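Local coordinates for protein intradiol ring-cleavage dioxygenase (Streptomyces sp. SirexAA-E, PDB 4ILV) that probably cleaves catechol-type aromatic rings between their two hydroxyls with an iron(III) centre, in a secreted enzyme that also carries a carbohydrate-binding module, at residues Tyr44-Ser49 with Ala101-Gln106; Val82-Trp87 with Gln106-Asp111. All blocks are in the same frame, centred on the assembly; numbering follows the deposited sequence.

Interaction 1: Tyr44-Ser49 with Ala101-Gln106; sequences YFKPDS and AFRGHQ
Arg103 grips the backbone carbonyl of Tyr44 end-on. Its NH1 and NH2 both donate to Tyr44 O, each at 2.7 Å. The oxygen lies near the guanidinium plane, and both bonds are bent, at 136° and 137°. The Arg103 chain runs extended from CG to NE (chi3 180°), carrying the guanidinium across to the loop. Lys46 comes over one face of the guanidinium, its side chain crossing that of Arg103 at about a right angle. Lys46 CG sits 3.8 Å above the plane, and its CD is 3.7 Å from Arg103 NE. A water accepts from Arg103 NH2 and from Lys46 N. His105 ND1 donates to Ser49 OG over 2.8 Å, almost in the ring plane. Ser49 OG is also hydrogen-bonded to Asp85 OD1. Asp96 O takes a bond from Arg103 NH1, and Lys46 NZ turns away to Met97 O. A leucine in place of Arg103 would probably leave Tyr44 O without either donor and let the loop near the iron shift. Tyr44 stacks on Tyr95, an iron ligand, so the grip on its backbone is consistent with positioning a second-shell residue. Loop 44-49 lies against edge strand 103-107 of an antiparallel sheet, with strand 83-87 next to it.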
ATOM      1  N   TYR A  44      -7.511  -1.534 -12.341  1.00 47.17           N
ATOM      2  CA  TYR A  44      -8.441  -1.057 -11.311  1.00 47.69           C
ATOM      3  C   TYR A  44      -8.056   0.244 -10.598  1.00 37.62           C
ATOM      4  O   TYR A  44      -8.656   0.605  -9.586  1.00 42.80           O
ATOM      5  CB  TYR A  44      -8.734  -2.178 -10.313  1.00 41.35           C
ATOM      6  CG  TYR A  44      -9.268  -3.412 -10.999  1.00 50.03           C
ATOM      7  CD1 TYR A  44     -10.227  -3.308 -12.001  1.00 52.94           C
ATOM      8  CD2 TYR A  44      -8.773  -4.676 -10.695  1.00 56.38           C
ATOM      9  CE1 TYR A  44     -10.703  -4.429 -12.656  1.00 59.30           C
ATOM     10  CE2 TYR A  44      -9.248  -5.809 -11.349  1.00 60.29           C
ATOM     11  CZ  TYR A  44     -10.210  -5.677 -12.327  1.00 65.03           C
ATOM     12  OH  TYR A  44     -10.685  -6.796 -12.982  1.00 76.10           O
ATOM     13  N   PHE A  45      -7.049   0.939 -11.105  1.00 36.88           N
ATOM     14  CA  PHE A  45      -6.729   2.255 -10.568  1.00 40.17           C
ATOM     15  C   PHE A  45      -7.772   3.294 -10.995  1.00 41.61           C
ATOM     16  O   PHE A  45      -8.287   3.247 -12.108  1.00 48.76           O
ATOM     17  CB  PHE A  45      -5.332   2.709 -11.010  1.00 33.94           C
ATOM     18  CG  PHE A  45      -4.992   4.115 -10.591  1.00 33.58           C
ATOM     19  CD1 PHE A  45      -4.722   4.413  -9.260  1.00 29.38           C
ATOM     20  CD2 PHE A  45      -4.946   5.142 -11.527  1.00 38.18           C
ATOM     21  CE1 PHE A  45      -4.401   5.715  -8.872  1.00 31.26           C
ATOM     22  CE2 PHE A  45      -4.630   6.447 -11.145  1.00 41.62           C
ATOM     23  CZ  PHE A  45      -4.357   6.730  -9.814  1.00 30.95           C
ATOM     24  N   LYS A  46      -8.072   4.230 -10.103  1.00 42.69           N
ATOM     25  CA  LYS A  46      -8.910   5.376 -10.434  1.00 46.40           C
ATOM     26  C   LYS A  46      -8.207   6.635  -9.934  1.00 45.29           C
ATOM     27  O   LYS A  46      -7.855   6.732  -8.754  1.00 38.95           O
ATOM     28  CB  LYS A  46     -10.294   5.257  -9.792  1.00 36.57           C
ATOM     29  CG  LYS A  46     -11.192   4.229 -10.456  1.00 41.56           C
ATOM     30  CD  LYS A  46     -12.606   4.229  -9.867  1.00 43.52           C
ATOM     31  CE  LYS A  46     -13.356   5.516 -10.168  1.00 43.37           C
ATOM     32  NZ  LYS A  46     -14.753   5.462  -9.626  1.00 55.48           N
ATOM     33  N   PRO A  47      -7.975   7.600 -10.838  1.00 51.19           N
ATOM     34  CA  PRO A  47      -7.375   8.862 -10.396  1.00 50.86           C
ATOM     35  C   PRO A  47      -8.346   9.618  -9.493  1.00 47.57           C
ATOM     36  O   PRO A  47      -9.524   9.264  -9.438  1.00 40.55           O
ATOM     37  CB  PRO A  47      -7.152   9.625 -11.709  1.00 44.86           C
ATOM     38  CG  PRO A  47      -8.132   9.038 -12.664  1.00 48.43           C
ATOM     39  CD  PRO A  47      -8.243   7.589 -12.289  1.00 54.67           C
ATOM     40  N   ASP A  48      -7.837  10.623  -8.788  1.00 47.45           N
ATOM     41  CA  ASP A  48      -8.647  11.522  -7.973  1.00 44.79           C
ATOM     42  C   ASP A  48      -9.208  10.881  -6.713  1.00 43.37           C
ATOM     43  O   ASP A  48     -10.349  11.153  -6.348  1.00 46.34           O
ATOM     44  CB  ASP A  48      -9.775  12.160  -8.796  1.00 55.89           C
ATOM     45  CG  ASP A  48      -9.251  12.961  -9.973  1.00 66.84           C
ATOM     46  OD1 ASP A  48      -8.230  13.664  -9.804  1.00 69.45           O
ATOM     47  OD2 ASP A  48      -9.862  12.894 -11.063  1.00 72.54           O
ATOM     48  N   SER A  49      -8.412  10.038  -6.048  1.00 30.16           N
ATOM     49  CA  SER A  49      -8.814   9.470  -4.765  1.00 28.68           C
ATOM     50  C   SER A  49      -8.932  10.621  -3.769  1.00 29.17           C
ATOM     51  O   SER A  49      -8.279  11.650  -3.938  1.00 29.53           O
ATOM     52  CB  SER A  49      -7.790   8.442  -4.261  1.00 35.10           C
ATOM     53  OG  SER A  49      -6.589   9.064  -3.811  1.00 33.78           O
ATOM     54  N   ALA A 101     -14.518   3.588  -2.702  1.00 24.64           N
ATOM     55  CA  ALA A 101     -14.280   2.743  -1.540  1.00 27.71           C
ATOM     56  C   ALA A 101     -12.904   2.072  -1.676  1.00 24.87           C
ATOM     57  O   ALA A 101     -12.519   1.632  -2.762  1.00 24.05           O
ATOM     58  CB  ALA A 101     -15.383   1.706  -1.378  1.00 25.88           C
ATOM     59  N   PHE A 102     -12.164   2.023  -0.573  1.00 23.93           N
ATOM     60  CA  PHE A 102     -10.829   1.434  -0.551  1.00 23.47           C
ATOM     61  C   PHE A 102      -9.847   2.104  -1.479  1.00 25.00           C
ATOM     62  O   PHE A 102      -8.920   1.475  -1.997  1.00 29.24           O
ATOM     63  CB  PHE A 102     -10.886  -0.079  -0.765  1.00 23.70           C
ATOM     64  CG  PHE A 102     -11.447  -0.795   0.408  1.00 27.67           C
ATOM     65  CD1 PHE A 102     -10.664  -0.997   1.536  1.00 29.60           C
ATOM     66  CD2 PHE A 102     -12.765  -1.214   0.422  1.00 27.21           C
ATOM     67  CE1 PHE A 102     -11.173  -1.634   2.641  1.00 30.58           C
ATOM     68  CE2 PHE A 102     -13.293  -1.856   1.536  1.00 25.53           C
ATOM     69  CZ  PHE A 102     -12.496  -2.065   2.647  1.00 26.32           C
ATOM     70  N   ARG A 103     -10.061   3.402  -1.662  1.00 23.45           N
ATOM     71  CA  ARG A 103      -9.133   4.269  -2.368  1.00 24.57           C
ATOM     72  C   ARG A 103      -8.926   5.501  -1.486  1.00 26.19           C
ATOM     73  O   ARG A 103      -9.887   6.090  -0.988  1.00 25.45           O
ATOM     74  CB  ARG A 103      -9.703   4.676  -3.732  1.00 25.04           C
ATOM     75  CG  ARG A 103     -10.203   3.492  -4.564  1.00 26.48           C
ATOM     76  CD  ARG A 103     -10.692   3.923  -5.933  1.00 25.21           C
ATOM     77  NE  ARG A 103     -11.171   2.793  -6.724  1.00 28.55           N
ATOM     78  CZ  ARG A 103     -10.388   2.016  -7.469  1.00 34.52           C
ATOM     79  NH1 ARG A 103     -10.919   1.012  -8.165  1.00 27.26           N
ATOM     80  NH2 ARG A 103      -9.070   2.231  -7.514  1.00 32.69           N
ATOM     81  N   GLY A 104      -7.676   5.883  -1.271  1.00 22.50           N
ATOM     82  CA  GLY A 104      -7.390   7.071  -0.485  1.00 22.88           C
ATOM     83  C   GLY A 104      -5.910   7.425  -0.508  1.00 27.24           C
ATOM     84  O   GLY A 104      -5.068   6.535  -0.544  1.00 27.08           O
ATOM     85  N   HIS A 105      -5.592   8.718  -0.481  1.00 25.75           N
ATOM     86  CA  HIS A 105      -4.197   9.151  -0.502  1.00 27.97           C
ATOM     87  C   HIS A 105      -3.842  10.017   0.697  1.00 29.89           C
ATOM     88  O   HIS A 105      -4.728  10.547   1.388  1.00 26.31           O
ATOM     89  CB  HIS A 105      -3.871   9.902  -1.799  1.00 25.90           C
ATOM     90  CG  HIS A 105      -4.517  11.253  -1.903  1.00 27.56           C
ATOM     91  ND1 HIS A 105      -5.695  11.467  -2.591  1.00 26.88           N
ATOM     92  CD2 HIS A 105      -4.135  12.460  -1.427  1.00 29.25           C
ATOM     93  CE1 HIS A 105      -6.018  12.747  -2.516  1.00 29.61           C
ATOM     94  NE2 HIS A 105      -5.087  13.370  -1.814  1.00 29.79           N
ATOM     95  N   GLN A 106      -2.536  10.179   0.908  1.00 24.11           N
ATOM     96  CA  GLN A 106      -2.010  10.949   2.028  1.00 26.54           C
ATOM     97  C   GLN A 106      -0.623  11.481   1.697  1.00 28.66           C
ATOM     98  O   GLN A 106      -0.019  11.084   0.703  1.00 30.64           O
ATOM     99  CB  GLN A 106      -1.922  10.078   3.279  1.00 31.71           C
ATOM    100  CG  GLN A 106      -0.945   8.906   3.137  1.00 25.49           C
ATOM    101  CD  GLN A 106      -0.966   7.987   4.332  1.00 27.27           C
ATOM    102  OE1 GLN A 106      -0.220   8.182   5.293  1.00 28.79           O
ATOM    103  NE2 GLN A 106      -1.814   6.961   4.279  1.00 23.88           N
TER
HETATM  104  O   HOH W   1      -7.561   4.549  -7.098  1.00 28.98           O

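Interaction 2: Val82-Trp87 with Gln106-Asp111; sequences VLLDFW and QFTGAD
Leu84 and Gln106 pair across two neighbouring antiparallel strands, 83-87 and 103-107, in one sheet of the beta-sandwich typical of intradiol dioxygenases. They form a hydrogen-bonded pair. Leu84 N donates to Gln106 O at 2.8 Å, nearly straight at 175°, and Gln106 N returns a bond to Leu84 O. The next pair, Leu83 with Phe107, is non-hydrogen-bonded. Here Phe107 CA makes a CA-H...O contact with Val82 O. Thr108 N also donates to Val82 O, one more backbone bond just past the end of the strand.

Gln106 can be followed outward on the face it shares with Leu84. Its CB leads to CG, which sits between the backbone N and the carbonyl carbon (chi1 64°). CG lies 4.1 Å from Leu84 CB and also packs near Leu84 O. The chain then runs extended to the amide. NE2 approaches the Phe86 ring obliquely, 3.8 Å from CE2, and the ring and amide planes are 65° apart. NE2 has its hydrogen-bond partner in Thr115 O of strand 113-119, which belongs to the other sheet. Phe114 of that strand covers Leu84, Phe86 and Gln106, so this face belongs to the interior of the sandwich.

Leu83 and Phe107 point to the other face. Leu83 CD2 lies over the Phe107 ring, 4.0 Å from its centroid and displaced toward the rim, in a CH-pi contact. Leu83 CB meets Phe107 CE1 at 3.8 Å. At the far end the Thr108 side chain takes over from the backbone. Its OG1 bonds to Leu79 O and also accepts from Val82 N at 2.9 Å.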
ATOM      1  N   VAL A  82       5.762  13.526   0.738  1.00 30.20           N
ATOM      2  CA  VAL A  82       5.603  12.514  -0.298  1.00 28.16           C
ATOM      3  C   VAL A  82       4.143  12.122  -0.405  1.00 28.63           C
ATOM      4  O   VAL A  82       3.511  11.834   0.607  1.00 28.05           O
ATOM      5  CB  VAL A  82       6.433  11.265  -0.005  1.00 29.28           C
ATOM      6  CG1 VAL A  82       6.181  10.189  -1.073  1.00 27.45           C
ATOM      7  CG2 VAL A  82       7.921  11.631   0.095  1.00 33.63           C
ATOM      8  N   LEU A  83       3.616  12.110  -1.628  1.00 33.30           N
ATOM      9  CA  LEU A  83       2.254  11.636  -1.892  1.00 29.53           C
ATOM     10  C   LEU A  83       2.211  10.101  -1.950  1.00 29.91           C
ATOM     11  O   LEU A  83       2.944   9.479  -2.716  1.00 29.14           O
ATOM     12  CB  LEU A  83       1.740  12.252  -3.199  1.00 32.91           C
ATOM     13  CG  LEU A  83       0.360  11.923  -3.796  1.00 42.26           C
ATOM     14  CD1 LEU A  83       0.298  10.596  -4.545  1.00 53.63           C
ATOM     15  CD2 LEU A  83      -0.723  12.005  -2.732  1.00 34.21           C
ATOM     16  N   LEU A  84       1.368   9.494  -1.114  1.00 24.58           N
ATOM     17  CA  LEU A  84       1.103   8.062  -1.171  1.00 28.97           C
ATOM     18  C   LEU A  84      -0.384   7.816  -1.462  1.00 25.81           C
ATOM     19  O   LEU A  84      -1.237   8.210  -0.685  1.00 26.67           O
ATOM     20  CB  LEU A  84       1.484   7.394   0.146  1.00 22.57           C
ATOM     21  CG  LEU A  84       2.980   7.469   0.478  1.00 28.04           C
ATOM     22  CD1 LEU A  84       3.205   7.052   1.911  1.00 25.82           C
ATOM     23  CD2 LEU A  84       3.747   6.554  -0.466  1.00 23.73           C
ATOM     24  N   ASP A  85      -0.671   7.168  -2.579  1.00 26.41           N
ATOM     25  CA  ASP A  85      -2.036   6.972  -3.048  1.00 25.22           C
ATOM     26  C   ASP A  85      -2.299   5.475  -3.079  1.00 24.72           C
ATOM     27  O   ASP A  85      -1.761   4.769  -3.928  1.00 25.38           O
ATOM     28  CB  ASP A  85      -2.171   7.593  -4.441  1.00 24.38           C
ATOM     29  CG  ASP A  85      -3.617   7.602  -4.972  1.00 31.70           C
ATOM     30  OD1 ASP A  85      -4.564   7.384  -4.183  1.00 28.71           O
ATOM     31  OD2 ASP A  85      -3.799   7.850  -6.188  1.00 29.44           O
ATOM     32  N   PHE A  86      -3.110   4.994  -2.140  1.00 21.12           N
ATOM     33  CA  PHE A  86      -3.359   3.561  -1.988  1.00 19.96           C
ATOM     34  C   PHE A  86      -4.690   3.150  -2.619  1.00 24.38           C
ATOM     35  O   PHE A  86      -5.663   3.901  -2.578  1.00 26.00           O
ATOM     36  CB  PHE A  86      -3.405   3.192  -0.503  1.00 18.61           C
ATOM     37  CG  PHE A  86      -2.073   3.277   0.215  1.00 20.79           C
ATOM     38  CD1 PHE A  86      -1.193   2.211   0.179  1.00 20.00           C
ATOM     39  CD2 PHE A  86      -1.738   4.390   0.966  1.00 22.41           C
ATOM     40  CE1 PHE A  86       0.004   2.256   0.865  1.00 19.16           C
ATOM     41  CE2 PHE A  86      -0.536   4.450   1.661  1.00 29.84           C
ATOM     42  CZ  PHE A  86       0.336   3.387   1.609  1.00 24.18           C
ATOM     43  N   TRP A  87      -4.733   1.965  -3.216  1.00 27.37           N
ATOM     44  CA  TRP A  87      -6.016   1.351  -3.551  1.00 26.01           C
ATOM     45  C   TRP A  87      -5.908  -0.177  -3.445  1.00 28.04           C
ATOM     46  O   TRP A  87      -4.801  -0.724  -3.483  1.00 23.20           O
ATOM     47  CB  TRP A  87      -6.548   1.827  -4.917  1.00 22.67           C
ATOM     48  CG  TRP A  87      -5.814   1.305  -6.112  1.00 21.26           C
ATOM     49  CD1 TRP A  87      -6.237   0.320  -6.968  1.00 23.92           C
ATOM     50  CD2 TRP A  87      -4.545   1.749  -6.607  1.00 17.16           C
ATOM     51  NE1 TRP A  87      -5.303   0.116  -7.951  1.00 24.21           N
ATOM     52  CE2 TRP A  87      -4.256   0.981  -7.758  1.00 23.22           C
ATOM     53  CE3 TRP A  87      -3.614   2.702  -6.178  1.00 26.92           C
ATOM     54  CZ2 TRP A  87      -3.076   1.138  -8.487  1.00 22.84           C
ATOM     55  CZ3 TRP A  87      -2.438   2.858  -6.907  1.00 26.12           C
ATOM     56  CH2 TRP A  87      -2.183   2.080  -8.048  1.00 22.39           C
ATOM     57  N   GLN A 106      -2.536  10.179   0.908  1.00 24.11           N
ATOM     58  CA  GLN A 106      -2.010  10.949   2.028  1.00 26.54           C
ATOM     59  C   GLN A 106      -0.623  11.481   1.697  1.00 28.66           C
ATOM     60  O   GLN A 106      -0.019  11.084   0.703  1.00 30.64           O
ATOM     61  CB  GLN A 106      -1.922  10.078   3.279  1.00 31.71           C
ATOM     62  CG  GLN A 106      -0.945   8.906   3.137  1.00 25.49           C
ATOM     63  CD  GLN A 106      -0.966   7.987   4.332  1.00 27.27           C
ATOM     64  OE1 GLN A 106      -0.220   8.182   5.293  1.00 28.79           O
ATOM     65  NE2 GLN A 106      -1.814   6.961   4.279  1.00 23.88           N
ATOM     66  N   PHE A 107      -0.128  12.385   2.538  1.00 30.26           N
ATOM     67  CA  PHE A 107       1.208  12.955   2.387  1.00 31.78           C
ATOM     68  C   PHE A 107       2.035  12.657   3.626  1.00 36.37           C
ATOM     69  O   PHE A 107       1.507  12.665   4.745  1.00 32.41           O
ATOM     70  CB  PHE A 107       1.128  14.468   2.173  1.00 29.55           C
ATOM     71  CG  PHE A 107       0.467  14.853   0.887  1.00 30.92           C
ATOM     72  CD1 PHE A 107       1.223  15.116  -0.245  1.00 35.83           C
ATOM     73  CD2 PHE A 107      -0.914  14.927   0.799  1.00 36.46           C
ATOM     74  CE1 PHE A 107       0.615  15.463  -1.444  1.00 37.34           C
ATOM     75  CE2 PHE A 107      -1.528  15.271  -0.396  1.00 36.56           C
ATOM     76  CZ  PHE A 107      -0.758  15.541  -1.517  1.00 36.54           C
ATOM     77  N   THR A 108       3.321  12.362   3.439  1.00 30.76           N
ATOM     78  CA  THR A 108       4.164  12.078   4.592  1.00 26.84           C
ATOM     79  C   THR A 108       4.412  13.354   5.373  1.00 34.39           C
ATOM     80  O   THR A 108       4.584  14.432   4.791  1.00 38.03           O
ATOM     81  CB  THR A 108       5.525  11.450   4.213  1.00 25.50           C
ATOM     82  OG1 THR A 108       6.207  12.299   3.283  1.00 26.01           O
ATOM     83  CG2 THR A 108       5.350  10.068   3.634  1.00 22.64           C
ATOM     84  N   GLY A 109       4.452  13.227   6.695  1.00 43.61           N
ATOM     85  CA  GLY A 109       4.714  14.372   7.544  1.00 46.25           C
ATOM     86  C   GLY A 109       6.189  14.699   7.678  1.00 51.19           C
ATOM     87  O   GLY A 109       7.031  14.208   6.919  1.00 48.28           O
ATOM     88  N   ALA A 110       6.495  15.544   8.655  1.00 54.36           N
ATOM     89  CA  ALA A 110       7.860  15.971   8.906  1.00 49.10           C
ATOM     90  C   ALA A 110       8.782  14.786   9.178  1.00 41.51           C
ATOM     91  O   ALA A 110       9.933  14.775   8.751  1.00 40.16           O
ATOM     92  CB  ALA A 110       7.894  16.944  10.069  1.00 55.48           C
ATOM     93  N   ASP A 111       8.266  13.772   9.860  1.00 39.11           N
ATOM     94  CA  ASP A 111       9.084  12.623  10.201  1.00 35.69           C
ATOM     95  C   ASP A 111       9.175  11.610   9.054  1.00 39.39           C
ATOM     96  O   ASP A 111       9.854  10.597   9.167  1.00 30.20           O
ATOM     97  CB  ASP A 111       8.573  11.965  11.490  1.00 39.80           C
ATOM     98  CG  ASP A 111       7.172  11.389  11.351  1.00 45.50           C
ATOM     99  OD1 ASP A 111       6.515  11.608  10.307  1.00 42.86           O
ATOM    100  OD2 ASP A 111       6.723  10.711  12.303  1.00 45.99           O
TER

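From the N terminus, the loop 44-49 comes first and strand 83-87 second. Strand 103-107 then meets both, and Thr108 just after it meets Val82. Interaction 1 closes a long loop of 51 residues, which includes strand 64-72 of the other sheet. Interaction 2 closes a shorter one of 18 residues. The two cross, because their segments alternate along the chain, and they share Gln106. Interaction 1 lays a loop near the iron against the edge strand, while interaction 2 joins that strand to its sheet neighbour. Ser49 OG and Asp85 OD1, probably hydrogen-bonded, link them directly, as do Gly104 O and Phe86 N.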